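Local atomic coordinates of RNA-dependent RNA polymerase (Taggert virus, PDB entry 6DX3), a protein that probably acts as a deubiquitinase, its crystallised part being the viral ovarian tumour (OTU) domain cysteine protease of a nairovirus polymerase. Residues 32-37 / 51-56; 42-47 / 142-147. One frame throughout, in Å; residues are numbered along the deposited sequence.

Contact 1 (32-37 / 51-56); sequences VNQPMD and EEQQPD
Gln-34 and Gln-53 join the two loops that flank helix 40-49 of the OTU-type cysteine protease fold: 32-37 leads from edge strand 29-32 into the helix, and 51-56 leads out of it toward helix 57-72. The junction is a single amide-to-amide hydrogen bond. NE2 of Gln-53 donates to OE1 of Gln-34 over 3.3 Å, fairly straight at the hydrogen (160°) though long, and the two amide planes are nearly parallel, 14° apart. The acceptor lies in the plane of the Gln-53 amide, whereas the donor is tilted from the carbonyl plane of Gln-34.

The inner half is the well-packed one. Gln-34 is buried, its side chain lying against His-43 and Cys-47 of the helix and Tyr-153 of strand 150-156. A bend at its second torsion (-55°) folds the chain back, so that the amide can grip its own loop as well: NE2 gives a hydrogen bond to Val-32 O at 3.1 Å, reaching that oxygen from above the carbonyl plane. With both ends of the amide engaged, its rotation is fixed, OE1 turned to Gln-53 and NE2 to the strand end. The backbone N of Gln-34 is held in turn by Asp-152 OD1.

The outer half is looser. Gln-53 is partly exposed and reaches inward with an extended chain, its CG anti to the backbone N, to lie along Cys-47. The residues on both sides of Gln-53 are exposed, and no apolar packing joins the loops; only 63 Å² is buried in all. The other end of the Gln-53 amide makes no bond to Gln-34: OE1 lies 4.0 Å from Gln-34 OE1, an acceptor like itself, and NE2 alone bridges the two loops.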
ATOM      1  N   VAL A  32      -1.681   2.043  13.285  1.00 29.36           N
ATOM      2  CA  VAL A  32      -1.774   0.656  13.727  1.00 28.99           C
ATOM      3  C   VAL A  32      -0.450  -0.008  13.362  1.00 28.60           C
ATOM      4  O   VAL A  32      -0.216  -0.368  12.205  1.00 25.14           O
ATOM      5  CB  VAL A  32      -2.968  -0.068  13.102  1.00 28.59           C
ATOM      6  CG1 VAL A  32      -3.102  -1.466  13.694  1.00 25.18           C
ATOM      7  CG2 VAL A  32      -4.243   0.731  13.321  1.00 32.08           C
ATOM      8  N   ASN A  33       0.419  -0.167  14.356  1.00 30.55           N
ATOM      9  CA  ASN A  33       1.778  -0.620  14.095  1.00 30.23           C
ATOM     10  C   ASN A  33       1.787  -2.074  13.643  1.00 28.51           C
ATOM     11  O   ASN A  33       1.105  -2.927  14.216  1.00 30.09           O
ATOM     12  CB  ASN A  33       2.647  -0.449  15.341  1.00 33.94           C
ATOM     13  CG  ASN A  33       2.572   0.949  15.915  1.00 36.77           C
ATOM     14  OD1 ASN A  33       1.846   1.201  16.878  1.00 39.87           O
ATOM     15  ND2 ASN A  33       3.322   1.873  15.323  1.00 36.88           N
ATOM     16  N   GLN A  34       2.566  -2.345  12.605  1.00 26.58           N
ATOM     17  CA  GLN A  34       2.745  -3.667  12.037  1.00 26.24           C
ATOM     18  C   GLN A  34       4.115  -4.223  12.408  1.00 27.74           C
ATOM     19  O   GLN A  34       5.039  -3.461  12.712  1.00 28.37           O
ATOM     20  CB  GLN A  34       2.595  -3.611  10.510  1.00 25.03           C
ATOM     21  CG  GLN A  34       1.234  -3.110  10.059  1.00 24.52           C
ATOM     22  CD  GLN A  34       0.101  -3.925  10.649  1.00 25.65           C
ATOM     23  OE1 GLN A  34       0.094  -5.154  10.564  1.00 25.54           O
ATOM     24  NE2 GLN A  34      -0.865  -3.244  11.252  1.00 27.86           N
ATOM     25  N   PRO A  35       4.274  -5.548  12.419  1.00 29.28           N
ATOM     26  CA  PRO A  35       5.563  -6.133  12.810  1.00 31.32           C
ATOM     27  C   PRO A  35       6.713  -5.569  11.987  1.00 31.83           C
ATOM     28  O   PRO A  35       6.583  -5.316  10.789  1.00 24.51           O
ATOM     29  CB  PRO A  35       5.360  -7.629  12.551  1.00 31.20           C
ATOM     30  CG  PRO A  35       3.892  -7.831  12.731  1.00 29.92           C
ATOM     31  CD  PRO A  35       3.239  -6.579  12.214  1.00 28.35           C
ATOM     32  N   MET A  36       7.850  -5.357  12.652  1.00 33.93           N
ATOM     33  CA  MET A  36       9.006  -4.707  12.034  1.00 36.15           C
ATOM     34  C   MET A  36       9.908  -5.736  11.348  1.00 37.68           C
ATOM     35  O   MET A  36      11.082  -5.905  11.676  1.00 35.44           O
ATOM     36  CB  MET A  36       9.774  -3.898  13.075  1.00 41.22           C
ATOM     37  CG  MET A  36       9.225  -2.496  13.320  1.00 43.29           C
ATOM     38  SD  MET A  36       9.882  -1.744  14.829  1.00 51.51           S
ATOM     39  CE  MET A  36       8.761  -2.418  16.056  1.00 51.67           C
ATOM     40  N   ASP A  37       9.329  -6.433  10.376  1.00 34.93           N
ATOM     41  CA  ASP A  37      10.062  -7.345   9.509  1.00 36.19           C
ATOM     42  C   ASP A  37       9.902  -6.901   8.058  1.00 33.53           C
ATOM     43  O   ASP A  37       9.281  -5.878   7.760  1.00 31.37           O
ATOM     44  CB  ASP A  37       9.594  -8.790   9.708  1.00 36.76           C
ATOM     45  CG  ASP A  37       8.084  -8.949   9.592  1.00 34.83           C
ATOM     46  OD1 ASP A  37       7.423  -8.127   8.923  1.00 31.61           O
ATOM     47  OD2 ASP A  37       7.552  -9.908  10.189  1.00 35.89           O
ATOM     48  N   GLU A  51     -10.569  -8.023   9.115  1.00 39.97           N
ATOM     49  CA  GLU A  51     -10.853  -7.497  10.447  1.00 45.37           C
ATOM     50  C   GLU A  51     -10.212  -8.359  11.529  1.00 46.76           C
ATOM     51  O   GLU A  51      -9.649  -7.833  12.496  1.00 49.47           O
ATOM     52  CB  GLU A  51     -12.364  -7.390  10.656  1.00 50.46           C
ATOM     53  CG  GLU A  51     -12.781  -6.718  11.959  1.00 56.52           C
ATOM     54  CD  GLU A  51     -12.393  -5.250  12.020  1.00 58.17           C
ATOM     55  OE1 GLU A  51     -12.046  -4.775  13.123  1.00 61.67           O
ATOM     56  OE2 GLU A  51     -12.431  -4.570  10.970  1.00 55.87           O
ATOM     57  N   GLU A  52     -10.280  -9.683  11.386  1.00 46.39           N
ATOM     58  CA  GLU A  52      -9.613 -10.596  12.315  1.00 48.33           C
ATOM     59  C   GLU A  52      -8.219 -10.960  11.797  1.00 45.22           C
ATOM     60  O   GLU A  52      -7.920 -12.110  11.472  1.00 44.40           O
ATOM     61  CB  GLU A  52     -10.464 -11.841  12.539  1.00 52.55           C
ATOM     62  CG  GLU A  52     -11.843 -11.554  13.102  1.00 57.76           C
ATOM     63  CD  GLU A  52     -11.787 -10.922  14.478  1.00 61.96           C
ATOM     64  OE1 GLU A  52     -11.622 -11.666  15.468  1.00 65.27           O
ATOM     65  OE2 GLU A  52     -11.903  -9.680  14.568  1.00 62.18           O
ATOM     66  N   GLN A  53      -7.361  -9.942  11.726  1.00 42.52           N
ATOM     67  CA  GLN A  53      -6.014 -10.136  11.202  1.00 38.69           C
ATOM     68  C   GLN A  53      -5.221 -11.084  12.095  1.00 39.03           C
ATOM     69  O   GLN A  53      -5.239 -10.964  13.324  1.00 40.60           O
ATOM     70  CB  GLN A  53      -5.289  -8.794  11.080  1.00 37.88           C
ATOM     71  CG  GLN A  53      -3.912  -8.895  10.425  1.00 36.38           C
ATOM     72  CD  GLN A  53      -3.132  -7.595  10.478  1.00 38.12           C
ATOM     73  OE1 GLN A  53      -3.571  -6.615  11.082  1.00 40.93           O
ATOM     74  NE2 GLN A  53      -1.965  -7.581   9.845  1.00 36.63           N
ATOM     75  N   GLN A  54      -4.533 -12.027  11.467  1.00 38.32           N
ATOM     76  CA  GLN A  54      -3.676 -12.988  12.140  1.00 38.72           C
ATOM     77  C   GLN A  54      -2.222 -12.738  11.764  1.00 36.80           C
ATOM     78  O   GLN A  54      -1.937 -12.037  10.787  1.00 28.28           O
ATOM     79  CB  GLN A  54      -4.079 -14.423  11.770  1.00 39.61           C
ATOM     80  CG  GLN A  54      -5.528 -14.738  12.080  1.00 39.12           C
ATOM     81  CD  GLN A  54      -5.780 -14.888  13.561  1.00 41.69           C
ATOM     82  OE1 GLN A  54      -6.669 -14.240  14.112  1.00 42.96           O
ATOM     83  NE2 GLN A  54      -5.005 -15.750  14.214  1.00 39.69           N
ATOM     84  N   PRO A  55      -1.269 -13.272  12.536  1.00 38.50           N
ATOM     85  CA  PRO A  55       0.148 -13.059  12.188  1.00 38.10           C
ATOM     86  C   PRO A  55       0.520 -13.539  10.798  1.00 35.96           C
ATOM     87  O   PRO A  55       1.452 -12.994  10.194  1.00 36.30           O
ATOM     88  CB  PRO A  55       0.892 -13.850  13.273  1.00 42.25           C
ATOM     89  CG  PRO A  55      -0.039 -13.844  14.434  1.00 43.29           C
ATOM     90  CD  PRO A  55      -1.419 -13.919  13.853  1.00 40.47           C
ATOM     91  N   ASP A  56      -0.176 -14.540  10.262  1.00 35.35           N
ATOM     92  CA  ASP A  56       0.117 -15.051   8.931  1.00 35.58           C
ATOM     93  C   ASP A  56      -0.802 -14.485   7.853  1.00 32.54           C
ATOM     94  O   ASP A  56      -0.699 -14.904   6.695  1.00 33.65           O
ATOM     95  CB  ASP A  56       0.045 -16.583   8.926  1.00 38.96           C
ATOM     96  CG  ASP A  56      -1.320 -17.111   9.334  1.00 40.68           C
ATOM     97  OD1 ASP A  56      -2.136 -16.323   9.856  1.00 40.63           O
ATOM     98  OD2 ASP A  56      -1.579 -18.317   9.130  1.00 42.09           O
TER

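Contact 2 (42-47 / 142-147); sequences YHSLAC and INIMHR
Ser-44 and Leu-45 face Ile-142 and Ile-144 where helix 40-49, which in OTU proteases carries the catalytic cysteine at its start, packs on the mixed sheet of the fold. Helix and strand run roughly antiparallel, their short axes 8.5 Å apart.

Ser-44 comes closest to the strand, CB lying 4.0 Å from Ile-144 CG2. A first torsion of 48° sets its OG between the backbone N and the carbonyl carbon, turned back along the helix to hydrogen-bond Leu-41 O and Cys-40 O; the buried hydroxyl is thus satisfied within the helix and meets the strand only through van der Waals contact. Ile-144 has the corresponding rotamer (64°), with CG1 in that crowded position and CG2 anti to the carbonyl carbon, which turns the CG2 methyl toward Ser-44 CB. Other sides of Ile-144 lie against Ile-118 and Tyr-151.

Leu-45 starts off alongside rather than straight at the strand, but the second torsion (177°) sends CD1 on anti to CA and leaves CD2 as the side branch that meets both isoleucines. Ile-142 offers CG2. These contacts are light: Leu-45 CD2 stands 4.3 Å from Ile-142 CG2 and 4.4 Å from Ile-144 CG2.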
ATOM      1  N   TYR A  42       2.833  -6.239   3.478  1.00 27.04           N
ATOM      2  CA  TYR A  42       1.740  -7.199   3.374  1.00 25.27           C
ATOM      3  C   TYR A  42       0.938  -7.287   4.666  1.00 24.16           C
ATOM      4  O   TYR A  42      -0.276  -7.509   4.622  1.00 24.15           O
ATOM      5  CB  TYR A  42       2.294  -8.566   2.975  1.00 25.48           C
ATOM      6  CG  TYR A  42       3.148  -8.500   1.731  1.00 27.59           C
ATOM      7  CD1 TYR A  42       2.587  -8.161   0.506  1.00 27.39           C
ATOM      8  CD2 TYR A  42       4.510  -8.758   1.778  1.00 30.53           C
ATOM      9  CE1 TYR A  42       3.356  -8.089  -0.640  1.00 28.83           C
ATOM     10  CE2 TYR A  42       5.292  -8.690   0.634  1.00 33.49           C
ATOM     11  CZ  TYR A  42       4.706  -8.352  -0.573  1.00 31.37           C
ATOM     12  OH  TYR A  42       5.464  -8.280  -1.717  1.00 32.58           O
ATOM     13  N   HIS A  43       1.594  -7.124   5.818  1.00 26.16           N
ATOM     14  CA  HIS A  43       0.873  -7.016   7.084  1.00 24.00           C
ATOM     15  C   HIS A  43      -0.110  -5.851   7.049  1.00 24.74           C
ATOM     16  O   HIS A  43      -1.287  -6.003   7.399  1.00 22.56           O
ATOM     17  CB  HIS A  43       1.859  -6.826   8.239  1.00 25.37           C
ATOM     18  CG  HIS A  43       2.563  -8.077   8.663  1.00 27.35           C
ATOM     19  ND1 HIS A  43       1.908  -9.137   9.254  1.00 27.40           N
ATOM     20  CD2 HIS A  43       3.869  -8.427   8.605  1.00 29.45           C
ATOM     21  CE1 HIS A  43       2.780 -10.089   9.532  1.00 29.47           C
ATOM     22  NE2 HIS A  43       3.976  -9.685   9.147  1.00 30.83           N
ATOM     23  N   SER A  44       0.364  -4.672   6.633  1.00 25.29           N
ATOM     24  CA  SER A  44      -0.474  -3.479   6.652  1.00 27.18           C
ATOM     25  C   SER A  44      -1.594  -3.556   5.625  1.00 25.18           C
ATOM     26  O   SER A  44      -2.692  -3.048   5.874  1.00 25.62           O
ATOM     27  CB  SER A  44       0.384  -2.236   6.416  1.00 30.19           C
ATOM     28  OG  SER A  44       1.246  -2.427   5.310  1.00 31.78           O
ATOM     29  N   LEU A  45      -1.342  -4.180   4.473  1.00 23.34           N
ATOM     30  CA  LEU A  45      -2.414  -4.409   3.511  1.00 21.40           C
ATOM     31  C   LEU A  45      -3.428  -5.415   4.046  1.00 21.41           C
ATOM     32  O   LEU A  45      -4.636  -5.264   3.826  1.00 21.26           O
ATOM     33  CB  LEU A  45      -1.833  -4.881   2.180  1.00 20.00           C
ATOM     34  CG  LEU A  45      -1.079  -3.820   1.375  1.00 19.03           C
ATOM     35  CD1 LEU A  45      -0.494  -4.420   0.105  1.00 20.69           C
ATOM     36  CD2 LEU A  45      -1.992  -2.653   1.051  1.00 17.65           C
ATOM     37  N   ALA A  46      -2.962  -6.450   4.751  1.00 22.10           N
ATOM     38  CA  ALA A  46      -3.895  -7.382   5.377  1.00 22.94           C
ATOM     39  C   ALA A  46      -4.697  -6.704   6.479  1.00 25.01           C
ATOM     40  O   ALA A  46      -5.861  -7.058   6.708  1.00 26.34           O
ATOM     41  CB  ALA A  46      -3.149  -8.593   5.941  1.00 23.13           C
ATOM     42  N   CYS A  47      -4.096  -5.729   7.165  1.00 25.20           N
ATOM     43  CA  CYS A  47      -4.804  -5.008   8.215  1.00 28.64           C
ATOM     44  C   CYS A  47      -5.990  -4.235   7.656  1.00 29.74           C
ATOM     45  O   CYS A  47      -7.001  -4.062   8.346  1.00 32.85           O
ATOM     46  CB  CYS A  47      -3.843  -4.062   8.940  1.00 30.75           C
ATOM     47  SG  CYS A  47      -4.497  -3.339  10.460  1.00 36.95           S
ATOM     48  N   ILE A 142      -7.989   1.796   1.670  1.00 26.96           N
ATOM     49  CA  ILE A 142      -6.919   1.370   2.562  1.00 26.88           C
ATOM     50  C   ILE A 142      -5.862   2.463   2.608  1.00 27.44           C
ATOM     51  O   ILE A 142      -5.373   2.916   1.567  1.00 28.72           O
ATOM     52  CB  ILE A 142      -6.311   0.037   2.098  1.00 26.58           C
ATOM     53  CG1 ILE A 142      -7.353  -1.084   2.195  1.00 25.74           C
ATOM     54  CG2 ILE A 142      -5.067  -0.289   2.912  1.00 26.21           C
ATOM     55  CD1 ILE A 142      -6.946  -2.350   1.480  1.00 25.22           C
ATOM     56  N   ASN A 143      -5.516   2.901   3.814  1.00 26.68           N
ATOM     57  CA  ASN A 143      -4.459   3.882   4.016  1.00 24.32           C
ATOM     58  C   ASN A 143      -3.303   3.218   4.749  1.00 24.64           C
ATOM     59  O   ASN A 143      -3.508   2.570   5.780  1.00 25.65           O
ATOM     60  CB  ASN A 143      -4.973   5.090   4.801  1.00 24.87           C
ATOM     61  CG  ASN A 143      -6.064   5.841   4.064  1.00 27.66           C
ATOM     62  OD1 ASN A 143      -5.793   6.805   3.346  1.00 27.85           O
ATOM     63  ND2 ASN A 143      -7.308   5.403   4.235  1.00 27.48           N
ATOM     64  N   ILE A 144      -2.096   3.362   4.200  1.00 24.31           N
ATOM     65  CA  ILE A 144      -0.886   2.853   4.830  1.00 23.96           C
ATOM     66  C   ILE A 144       0.151   3.967   4.862  1.00 25.53           C
ATOM     67  O   ILE A 144       0.075   4.942   4.112  1.00 26.10           O
ATOM     68  CB  ILE A 144      -0.319   1.602   4.120  1.00 22.11           C
ATOM     69  CG1 ILE A 144       0.130   1.935   2.701  1.00 18.88           C
ATOM     70  CG2 ILE A 144      -1.342   0.477   4.094  1.00 22.74           C
ATOM     71  CD1 ILE A 144       0.723   0.756   1.975  1.00 16.68           C
ATOM     72  N   MET A 145       1.130   3.808   5.751  1.00 26.26           N
ATOM     73  CA  MET A 145       2.140   4.824   6.017  1.00 26.07           C
ATOM     74  C   MET A 145       3.508   4.274   5.641  1.00 23.83           C
ATOM     75  O   MET A 145       3.947   3.260   6.195  1.00 22.85           O
ATOM     76  CB  MET A 145       2.114   5.245   7.490  1.00 28.11           C
ATOM     77  CG  MET A 145       2.885   6.525   7.809  1.00 31.33           C
ATOM     78  SD  MET A 145       2.631   7.049   9.521  1.00 34.50           S
ATOM     79  CE  MET A 145       4.108   7.997   9.829  1.00 35.39           C
ATOM     80  N   HIS A 146       4.181   4.946   4.714  1.00 24.22           N
ATOM     81  CA  HIS A 146       5.505   4.541   4.252  1.00 24.68           C
ATOM     82  C   HIS A 146       6.567   5.231   5.100  1.00 24.39           C
ATOM     83  O   HIS A 146       6.708   6.458   5.048  1.00 25.01           O
ATOM     84  CB  HIS A 146       5.672   4.891   2.773  1.00 25.17           C
ATOM     85  CG  HIS A 146       6.807   4.184   2.102  1.00 25.36           C
ATOM     86  ND1 HIS A 146       7.269   4.541   0.853  1.00 25.40           N
ATOM     87  CD2 HIS A 146       7.566   3.136   2.500  1.00 25.23           C
ATOM     88  CE1 HIS A 146       8.265   3.744   0.509  1.00 25.72           C
ATOM     89  NE2 HIS A 146       8.467   2.884   1.494  1.00 26.38           N
ATOM     90  N   ARG A 147       7.319   4.447   5.870  1.00 25.22           N
ATOM     91  CA  ARG A 147       8.283   4.961   6.841  1.00 27.38           C
ATOM     92  C   ARG A 147       9.650   4.364   6.522  1.00 26.18           C
ATOM     93  O   ARG A 147       9.983   3.280   7.008  1.00 24.60           O
ATOM     94  CB  ARG A 147       7.841   4.629   8.263  1.00 28.75           C
ATOM     95  CG  ARG A 147       6.336   4.675   8.450  1.00 29.06           C
ATOM     96  CD  ARG A 147       5.935   4.411   9.894  1.00 29.97           C
ATOM     97  NE  ARG A 147       6.239   5.532  10.773  1.00 30.92           N
ATOM     98  CZ  ARG A 147       5.877   5.593  12.051  1.00 30.42           C
ATOM     99  NH1 ARG A 147       5.198   4.592  12.597  1.00 28.28           N
ATOM    100  NH2 ARG A 147       6.194   6.652  12.790  1.00 30.75           N
TER

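Both contacts use helix 40-49, on different sides of it. Contact 2 is core: four buried residues near the centre of the chain seat the helix on the sheet by aliphatic carbon contacts, without a hydrogen bond between the two segments, the hydroxyl of Ser-44 being bonded within the helix. The centre of contact 1 lies about 14 Å from that of the chain; partly buried, it ties the helix's two flanking loops together through amides. The contact centres are 9 Å apart, and His-43 and Cys-47, which do not touch strand 142-147, meet the glutamines: Gln-34 OE1 is 3.4 Å from His-43 CB, and Gln-53 OE1 is 3.3 Å from Cys-47 CB.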